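PDB 6NE6: G-protein alpha subunit Galpha7 from Naegleria fowleri, which probably binds and hydrolyses GTP as the nucleotide-switched alpha subunit of a heterotrimeric G protein, relaying signals from receptors to effectors. Local coordinates for residues 22-25 against 26-30; 129-132 against 133-137; 283-286 against 287-291. All blocks are in the same frame, centred on the assembly; numbering follows the deposited sequence. Where two conformers were deposited one is given.

All three are local contacts along a helix, contact 2 including the residues that flank it, and they follow one another along the chain. Contact 1 lies on helix 22-32, behind the presumed nucleotide-binding loop, with its centre about 9 Å from the centre of the chain. Contact 2, on the short helix 131-136 among the helices inserted ahead of strand 163-170, is centred about 19 Å from contact 1; their nearest atoms are about 7 Å apart and do not touch. Contact 3, on helix 277-291 against the mixed sheet, is centred about 25 Å from contact 1 and about 31 Å from contact 2, on the other side of the chain's centre.

Contact 1: 22-25 against 26-30; sequences KSTI and FKQMR
One water ties the side chains of S23, T24 and K27 together. It accepts a hydrogen from K27 NZ at 2.9 Å. The same water is hydrogen-bonded to both hydroxyls, T24 OG1 at 2.9 Å and S23 OG at 3.1 Å. S23 OG and K27 NZ do not touch directly, being 4.3 Å apart, so the water is what joins them. The lysine reaches it by turning back along the helix: its chain is bent at chi3 (-68°), which lays K27 CE 3.4 Å from S23 O and carries the ammonium toward the two hydroxyls.

Beneath this polar cluster the N-H groups of F26, K27, Q28 and M29 bond to the carbonyls of K22, S23, T24 and I25, all with N-H...O angles above 150°, as in a regular alpha helix. Q28 CG lies against T24 O at 3.2 Å before a bend at chi2 turns the amide away from the first turn. F26 instead sets CG anti to its own N (chi1 -174°), and its ring points away from the first turn toward I164 and Q166 of strand 163-170.

Partners outside the helix hold these groups. K27 NZ also donates to the carbonyls of V153 and V154, so three acceptors hold the ammonium, and Q28 NE2 donates to A305 O. I25 and M29 both rest on M177, seating the helix against strand 173-180 as F26 does against strand 163-170.

K22 and S23 close a sequence that matches the Walker A pattern and follows strand 10-16. This strand-loop-helix arrangement is characteristic of P-loop GTPases, in which the equivalent lysine and serine serve the nucleotide phosphates and magnesium.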
loop_
_atom_site.group_PDB
_atom_site.type_symbol
_atom_site.label_atom_id
_atom_site.label_comp_id
_atom_site.label_asym_id
_atom_site.label_seq_id
_atom_site.Cartn_x
_atom_site.Cartn_y
_atom_site.Cartn_z
ATOM N N LYS A 22 2.701 1.121 -3.398
ATOM C CA LYS A 22 3.510 0.816 -4.571
ATOM C C LYS A 22 3.692 -0.690 -4.743
ATOM O O LYS A 22 3.724 -1.176 -5.878
ATOM C CB LYS A 22 4.860 1.532 -4.500
ATOM C CG LYS A 22 5.825 1.001 -3.475
ATOM C CD LYS A 22 7.233 1.614 -3.689
ATOM C CE LYS A 22 8.216 1.033 -2.677
ATOM N NZ LYS A 22 9.634 1.385 -2.973
ATOM N N SER A 23 3.770 -1.450 -3.643
ATOM C CA SER A 23 3.890 -2.905 -3.784
ATOM C C SER A 23 2.613 -3.527 -4.339
ATOM O O SER A 23 2.675 -4.563 -5.018
ATOM C CB SER A 23 4.254 -3.548 -2.443
ATOM O OG SER A 23 3.218 -3.375 -1.495
ATOM N N THR A 24 1.451 -2.918 -4.066
ATOM C CA THR A 24 0.208 -3.366 -4.694
ATOM C C THR A 24 0.290 -3.248 -6.208
ATOM O O THR A 24 -0.135 -4.155 -6.940
ATOM C CB THR A 24 -0.978 -2.541 -4.182
ATOM O OG1 THR A 24 -0.943 -2.508 -2.754
ATOM C CG2 THR A 24 -2.308 -3.159 -4.646
ATOM N N ILE A 25 0.832 -2.128 -6.695
ATOM C CA ILE A 25 1.009 -1.938 -8.127
ATOM C C ILE A 25 1.862 -3.053 -8.706
ATOM O O ILE A 25 1.540 -3.616 -9.759
ATOM C CB ILE A 25 1.632 -0.560 -8.414
ATOM C CG1 ILE A 25 0.662 0.531 -7.976
ATOM C CG2 ILE A 25 1.948 -0.436 -9.890
ATOM C CD1 ILE A 25 1.172 1.936 -8.256
ATOM N N PHE A 26 2.981 -3.366 -8.039
ATOM C CA PHE A 26 3.874 -4.389 -8.577
ATOM C C PHE A 26 3.184 -5.747 -8.606
ATOM O O PHE A 26 3.289 -6.485 -9.589
ATOM C CB PHE A 26 5.178 -4.474 -7.778
ATOM C CG PHE A 26 6.183 -5.417 -8.403
ATOM C CD1 PHE A 26 7.038 -4.966 -9.390
ATOM C CD2 PHE A 26 6.237 -6.751 -8.040
ATOM C CE1 PHE A 26 7.944 -5.825 -10.000
ATOM C CE2 PHE A 26 7.145 -7.618 -8.652
ATOM C CZ PHE A 26 7.995 -7.144 -9.635
ATOM N N LYS A 27 2.485 -6.103 -7.527
ATOM C CA LYS A 27 1.842 -7.412 -7.481
ATOM C C LYS A 27 0.725 -7.517 -8.508
ATOM O O LYS A 27 0.523 -8.584 -9.109
ATOM C CB LYS A 27 1.335 -7.698 -6.067
ATOM C CG LYS A 27 2.457 -8.026 -5.093
ATOM C CD LYS A 27 1.916 -8.301 -3.684
ATOM C CE LYS A 27 1.325 -7.038 -3.042
ATOM N NZ LYS A 27 1.176 -7.207 -1.560
ATOM N N GLN A 28 -0.008 -6.426 -8.736
ATOM C CA GLN A 28 -1.025 -6.447 -9.782
ATOM C C GLN A 28 -0.391 -6.606 -11.154
ATOM O O GLN A 28 -0.936 -7.309 -12.018
ATOM C CB GLN A 28 -1.868 -5.176 -9.735
ATOM C CG GLN A 28 -2.735 -5.071 -8.504
ATOM C CD GLN A 28 -3.998 -5.926 -8.566
ATOM O OE1 GLN A 28 -3.964 -7.106 -8.946
ATOM N NE2 GLN A 28 -5.123 -5.333 -8.184
ATOM N N MET A 29 0.762 -5.964 -11.373
ATOM C CA MET A 29 1.458 -6.117 -12.649
ATOM C C MET A 29 1.882 -7.563 -12.865
ATOM O O MET A 29 1.787 -8.084 -13.986
ATOM C CB MET A 29 2.673 -5.186 -12.711
ATOM C CG MET A 29 2.339 -3.748 -13.126
ATOM S SD MET A 29 1.876 -3.607 -14.861
ATOM C CE MET A 29 3.492 -3.617 -15.639
ATOM N N ARG A 30 2.349 -8.232 -11.805
ATOM C CA ARG A 30 2.635 -9.663 -11.907
ATOM C C ARG A 30 1.415 -10.425 -12.408
ATOM O O ARG A 30 1.530 -11.305 -13.276
ATOM C CB ARG A 30 3.085 -10.224 -10.551
ATOM C CG ARG A 30 4.504 -9.835 -10.150
ATOM C CD ARG A 30 4.987 -10.644 -8.931
ATOM N NE ARG A 30 4.828 -12.087 -9.139
ATOM C CZ ARG A 30 5.117 -13.016 -8.227
ATOM N NH1 ARG A 30 5.608 -12.672 -7.039
ATOM N NH2 ARG A 30 4.919 -14.294 -8.501
HETATM O O HOH W 1 0.370 -4.500 -1.071
#

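Contact 2: 129-132 against 133-137; sequences DSAS and YYFDN
S130 occupies the N-cap position of helix 131-136 and meets the ring of Y134 one turn on, though its side chain makes no capping bond. The helix belongs to the helical domain inserted into the GTPase fold of G-protein alpha subunits, a feature that small GTPases lack.

Y133 comes first in the following turn. Its N-H is taken up by a water at 3.0 Å, which in turn donates to D129 O, so solvent bridges the backbone where the helix begins. The phenol hydroxyl bonds outward to the D152 carboxylate.

Y134 donates its backbone N-H to S130 O in a nearly linear bond (163°). Its CE2 lies 3.2 Å from S130 OG, which approaches the ring obliquely. This is a packing contact, since both hydroxyls find polar partners elsewhere, the serine's in R155 O and the tyrosine's in D152 O.

F135 bonds through N to A131 O, with the donor in the carbonyl plane. Since chi1 is -70°, the ring turns back over the preceding turn and brings CD2 to 3.3 Å from A131 O, while CE2 reaches A131 CB at 4.3 Å. Beyond them the ring packs on N56 and L60 of helix 39-66 and meets W110.

D136 completes the series, N to S132 O at 2.8 Å, and its carboxylate accepts from W110 NE1.

At N137 the backbone leaves helical geometry. Its side-chain amide folds back, so that ND2 donates to Y133 O at 2.8 Å and lies 3.5 Å above one face of the Y133 ring, offset toward the rim.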
loop_
_atom_site.group_PDB
_atom_site.type_symbol
_atom_site.label_atom_id
_atom_site.label_comp_id
_atom_site.label_asym_id
_atom_site.label_seq_id
_atom_site.Cartn_x
_atom_site.Cartn_y
_atom_site.Cartn_z
ATOM N N ASP A 129 -4.642 -1.186 5.885
ATOM C CA ASP A 129 -5.808 -0.959 5.029
ATOM C C ASP A 129 -6.636 -2.231 4.854
ATOM O O ASP A 129 -7.868 -2.168 4.781
ATOM C CB ASP A 129 -5.386 -0.443 3.648
ATOM C CG ASP A 129 -4.909 0.994 3.671
ATOM O OD1 ASP A 129 -5.090 1.692 4.689
ATOM O OD2 ASP A 129 -4.357 1.423 2.643
ATOM N N SER A 130 -5.976 -3.388 4.773
ATOM C CA SER A 130 -6.625 -4.663 4.499
ATOM C C SER A 130 -7.205 -5.328 5.741
ATOM O O SER A 130 -7.666 -6.462 5.638
ATOM C CB SER A 130 -5.635 -5.631 3.833
ATOM O OG SER A 130 -4.459 -5.771 4.619
ATOM N N ALA A 131 -7.206 -4.663 6.897
ATOM C CA ALA A 131 -7.604 -5.342 8.130
ATOM C C ALA A 131 -9.025 -5.896 8.049
ATOM O O ALA A 131 -9.259 -7.056 8.401
ATOM C CB ALA A 131 -7.455 -4.403 9.321
ATOM N N SER A 132 -9.998 -5.082 7.611
ATOM C CA SER A 132 -11.368 -5.583 7.595
ATOM C C SER A 132 -11.541 -6.707 6.582
ATOM O O SER A 132 -12.308 -7.642 6.835
ATOM C CB SER A 132 -12.364 -4.450 7.316
ATOM O OG SER A 132 -12.280 -4.005 5.976
ATOM N N TYR A 133 -10.838 -6.639 5.453
ATOM C CA TYR A 133 -10.882 -7.715 4.473
ATOM C C TYR A 133 -10.498 -9.044 5.110
ATOM O O TYR A 133 -11.208 -10.050 4.963
ATOM C CB TYR A 133 -9.943 -7.382 3.306
ATOM C CG TYR A 133 -9.720 -8.561 2.377
ATOM C CD1 TYR A 133 -10.564 -8.800 1.300
ATOM C CD2 TYR A 133 -8.664 -9.442 2.593
ATOM C CE1 TYR A 133 -10.359 -9.892 0.460
ATOM C CE2 TYR A 133 -8.452 -10.529 1.764
ATOM C CZ TYR A 133 -9.299 -10.749 0.700
ATOM O OH TYR A 133 -9.084 -11.828 -0.121
ATOM N N TYR A 134 -9.370 -9.075 5.822
ATOM C CA TYR A 134 -8.950 -10.348 6.395
ATOM C C TYR A 134 -9.923 -10.802 7.480
ATOM O O TYR A 134 -10.317 -11.978 7.516
ATOM C CB TYR A 134 -7.517 -10.251 6.931
ATOM C CG TYR A 134 -6.442 -10.126 5.865
ATOM C CD1 TYR A 134 -6.377 -11.021 4.793
ATOM C CD2 TYR A 134 -5.495 -9.114 5.931
ATOM C CE1 TYR A 134 -5.384 -10.914 3.822
ATOM C CE2 TYR A 134 -4.506 -8.995 4.971
ATOM C CZ TYR A 134 -4.451 -9.899 3.924
ATOM O OH TYR A 134 -3.464 -9.778 2.956
ATOM N N PHE A 135 -10.355 -9.881 8.349
ATOM C CA PHE A 135 -11.292 -10.257 9.405
ATOM C C PHE A 135 -12.592 -10.800 8.820
ATOM O O PHE A 135 -13.154 -11.786 9.323
ATOM C CB PHE A 135 -11.623 -9.057 10.296
ATOM C CG PHE A 135 -10.500 -8.585 11.192
ATOM C CD1 PHE A 135 -9.611 -9.466 11.788
ATOM C CD2 PHE A 135 -10.381 -7.224 11.478
ATOM C CE1 PHE A 135 -8.607 -8.991 12.644
ATOM C CE2 PHE A 135 -9.388 -6.749 12.327
ATOM C CZ PHE A 135 -8.508 -7.625 12.917
ATOM N N ASP A 136 -13.092 -10.163 7.757
ATOM C CA ASP A 136 -14.365 -10.596 7.186
ATOM C C ASP A 136 -14.254 -11.919 6.447
ATOM O O ASP A 136 -15.286 -12.537 6.165
ATOM C CB ASP A 136 -14.912 -9.545 6.217
ATOM C CG ASP A 136 -15.515 -8.349 6.926
ATOM O OD1 ASP A 136 -15.892 -8.471 8.118
ATOM O OD2 ASP A 136 -15.636 -7.292 6.267
ATOM N N ASN A 137 -13.039 -12.345 6.085
ATOM C CA ASN A 137 -12.841 -13.615 5.396
ATOM C C ASN A 137 -12.256 -14.693 6.301
ATOM O O ASN A 137 -11.662 -15.660 5.807
ATOM C CB ASN A 137 -11.954 -13.417 4.162
ATOM C CG ASN A 137 -12.692 -12.715 3.041
ATOM O OD1 ASN A 137 -13.504 -13.326 2.345
ATOM N ND2 ASN A 137 -12.448 -11.422 2.887
HETATM O O HOH W 2 -10.047 -3.965 4.436
#

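Contact 3: 283-286 against 287-291; sequences FIKD and MYKEK
M287 lies against the ring of F283 in a Met-aromatic contact, its SD 4.5 Å from the ring centroid and 51° off the ring normal. The approach is oblique, with F283 CE2 the ring carbon closest to M287 SD, at 3.5 Å. The thioether is bent at chi3 (-71°), bringing the methyl M287 CE to 3.6 Å from F283 CE2 and to 4.1 Å from I284 CG1, so two residues of the previous turn share one methyl.

I284 and Y288 run side by side in the same direction. I284 CG2 meets the tyrosine in the plane of its ring, at the edge, 4.0 Å from Y288 CD2. I284 touches M222, and Y288 touches S225 and L226, of helix 221-235; Y288 also rests on L245 and L247 of strand 242-248.

K285 and K289 are likewise aligned, touching through methylenes, K285 CE to K289 CD at 4.0 Å. The first chain is fully extended and lies on strands 242-248 and 297-302; the second is kinked at chi3.

The N-H groups of M287 to E290 bond to the carbonyls of F283 to D286, which sets this spacing. At the chain ends K285 NZ and K289 NZ, 5.0 Å apart, would probably repel each other. D286 OD1, 5.3 Å from K289 NZ and too far for direct contact, may soften that effect.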
loop_
_atom_site.group_PDB
_atom_site.type_symbol
_atom_site.label_atom_id
_atom_site.label_comp_id
_atom_site.label_asym_id
_atom_site.label_seq_id
_atom_site.Cartn_x
_atom_site.Cartn_y
_atom_site.Cartn_z
ATOM N N PHE A 283 -7.819 19.445 -4.851
ATOM C CA PHE A 283 -7.024 20.235 -3.915
ATOM C C PHE A 283 -5.732 19.520 -3.552
ATOM O O PHE A 283 -4.666 20.144 -3.488
ATOM C CB PHE A 283 -7.847 20.526 -2.660
ATOM C CG PHE A 283 -7.119 21.325 -1.607
ATOM C CD1 PHE A 283 -7.133 22.711 -1.644
ATOM C CD2 PHE A 283 -6.471 20.691 -0.558
ATOM C CE1 PHE A 283 -6.489 23.454 -0.663
ATOM C CE2 PHE A 283 -5.821 21.429 0.420
ATOM C CZ PHE A 283 -5.839 22.813 0.366
ATOM N N ILE A 284 -5.806 18.210 -3.312
ATOM C CA ILE A 284 -4.604 17.455 -2.974
ATOM C C ILE A 284 -3.646 17.412 -4.157
ATOM O O ILE A 284 -2.436 17.618 -4.004
ATOM C CB ILE A 284 -4.974 16.041 -2.498
ATOM C CG1 ILE A 284 -5.759 16.120 -1.191
ATOM C CG2 ILE A 284 -3.711 15.194 -2.326
ATOM C CD1 ILE A 284 -6.398 14.792 -0.785
ATOM N N LYS A 285 -4.167 17.144 -5.352
ATOM C CA LYS A 285 -3.317 17.175 -6.540
ATOM C C LYS A 285 -2.652 18.539 -6.703
ATOM O O LYS A 285 -1.465 18.618 -7.039
ATOM C CB LYS A 285 -4.141 16.814 -7.770
ATOM C CG LYS A 285 -3.433 16.976 -9.113
ATOM C CD LYS A 285 -4.379 16.644 -10.264
ATOM C CE LYS A 285 -3.732 16.913 -11.615
ATOM N NZ LYS A 285 -4.654 16.600 -12.747
ATOM N N ASP A 286 -3.385 19.626 -6.424
ATOM C CA ASP A 286 -2.796 20.955 -6.542
ATOM C C ASP A 286 -1.699 21.169 -5.507
ATOM O O ASP A 286 -0.696 21.832 -5.795
ATOM C CB ASP A 286 -3.866 22.043 -6.409
ATOM C CG ASP A 286 -4.768 22.124 -7.620
ATOM O OD1 ASP A 286 -4.379 21.588 -8.681
ATOM O OD2 ASP A 286 -5.854 22.735 -7.511
ATOM N N MET A 287 -1.871 20.632 -4.294
ATOM C CA MET A 287 -0.815 20.769 -3.297
ATOM C C MET A 287 0.456 20.065 -3.755
ATOM O O MET A 287 1.565 20.589 -3.583
ATOM C CB MET A 287 -1.270 20.217 -1.943
ATOM C CG MET A 287 -2.282 21.076 -1.206
ATOM S SD MET A 287 -2.387 20.568 0.533
ATOM C CE MET A 287 -3.227 18.986 0.385
ATOM N N TYR A 288 0.319 18.880 -4.347
ATOM C CA TYR A 288 1.499 18.189 -4.855
ATOM C C TYR A 288 2.137 18.952 -6.009
ATOM O O TYR A 288 3.362 19.108 -6.055
ATOM C CB TYR A 288 1.138 16.760 -5.269
ATOM C CG TYR A 288 1.240 15.786 -4.100
ATOM C CD1 TYR A 288 2.477 15.297 -3.701
ATOM C CD2 TYR A 288 0.101 15.378 -3.390
ATOM C CE1 TYR A 288 2.589 14.429 -2.633
ATOM C CE2 TYR A 288 0.210 14.505 -2.324
ATOM C CZ TYR A 288 1.454 14.035 -1.958
ATOM O OH TYR A 288 1.583 13.178 -0.899
ATOM N N LYS A 289 1.329 19.462 -6.940
ATOM C CA LYS A 289 1.927 20.199 -8.048
ATOM C C LYS A 289 2.610 21.472 -7.565
ATOM O O LYS A 289 3.631 21.880 -8.138
ATOM C CB LYS A 289 0.879 20.510 -9.118
ATOM C CG LYS A 289 0.401 19.247 -9.845
ATOM C CD LYS A 289 -0.770 19.511 -10.776
ATOM C CE LYS A 289 -0.337 20.276 -12.013
ATOM N NZ LYS A 289 -1.478 20.478 -12.949
ATOM N N GLU A 290 2.092 22.086 -6.495
ATOM C CA GLU A 290 2.723 23.287 -5.954
ATOM C C GLU A 290 4.126 22.985 -5.443
ATOM O O GLU A 290 5.027 23.830 -5.557
ATOM C CB GLU A 290 1.839 23.878 -4.853
ATOM C CG GLU A 290 2.224 25.291 -4.393
ATOM C CD GLU A 290 3.419 25.326 -3.451
ATOM O OE1 GLU A 290 3.623 24.355 -2.681
ATOM O OE2 GLU A 290 4.160 26.334 -3.484
ATOM N N LYS A 291 4.335 21.780 -4.907
ATOM C CA LYS A 291 5.656 21.353 -4.460
ATOM C C LYS A 291 6.634 21.212 -5.610
ATOM O O LYS A 291 7.850 21.288 -5.389
ATOM C CB LYS A 291 5.549 20.016 -3.719
ATOM C CG LYS A 291 4.912 20.121 -2.345
ATOM C CD LYS A 291 5.755 21.040 -1.476
ATOM C CE LYS A 291 5.462 20.877 -0.012
ATOM N NZ LYS A 291 6.394 21.723 0.791
#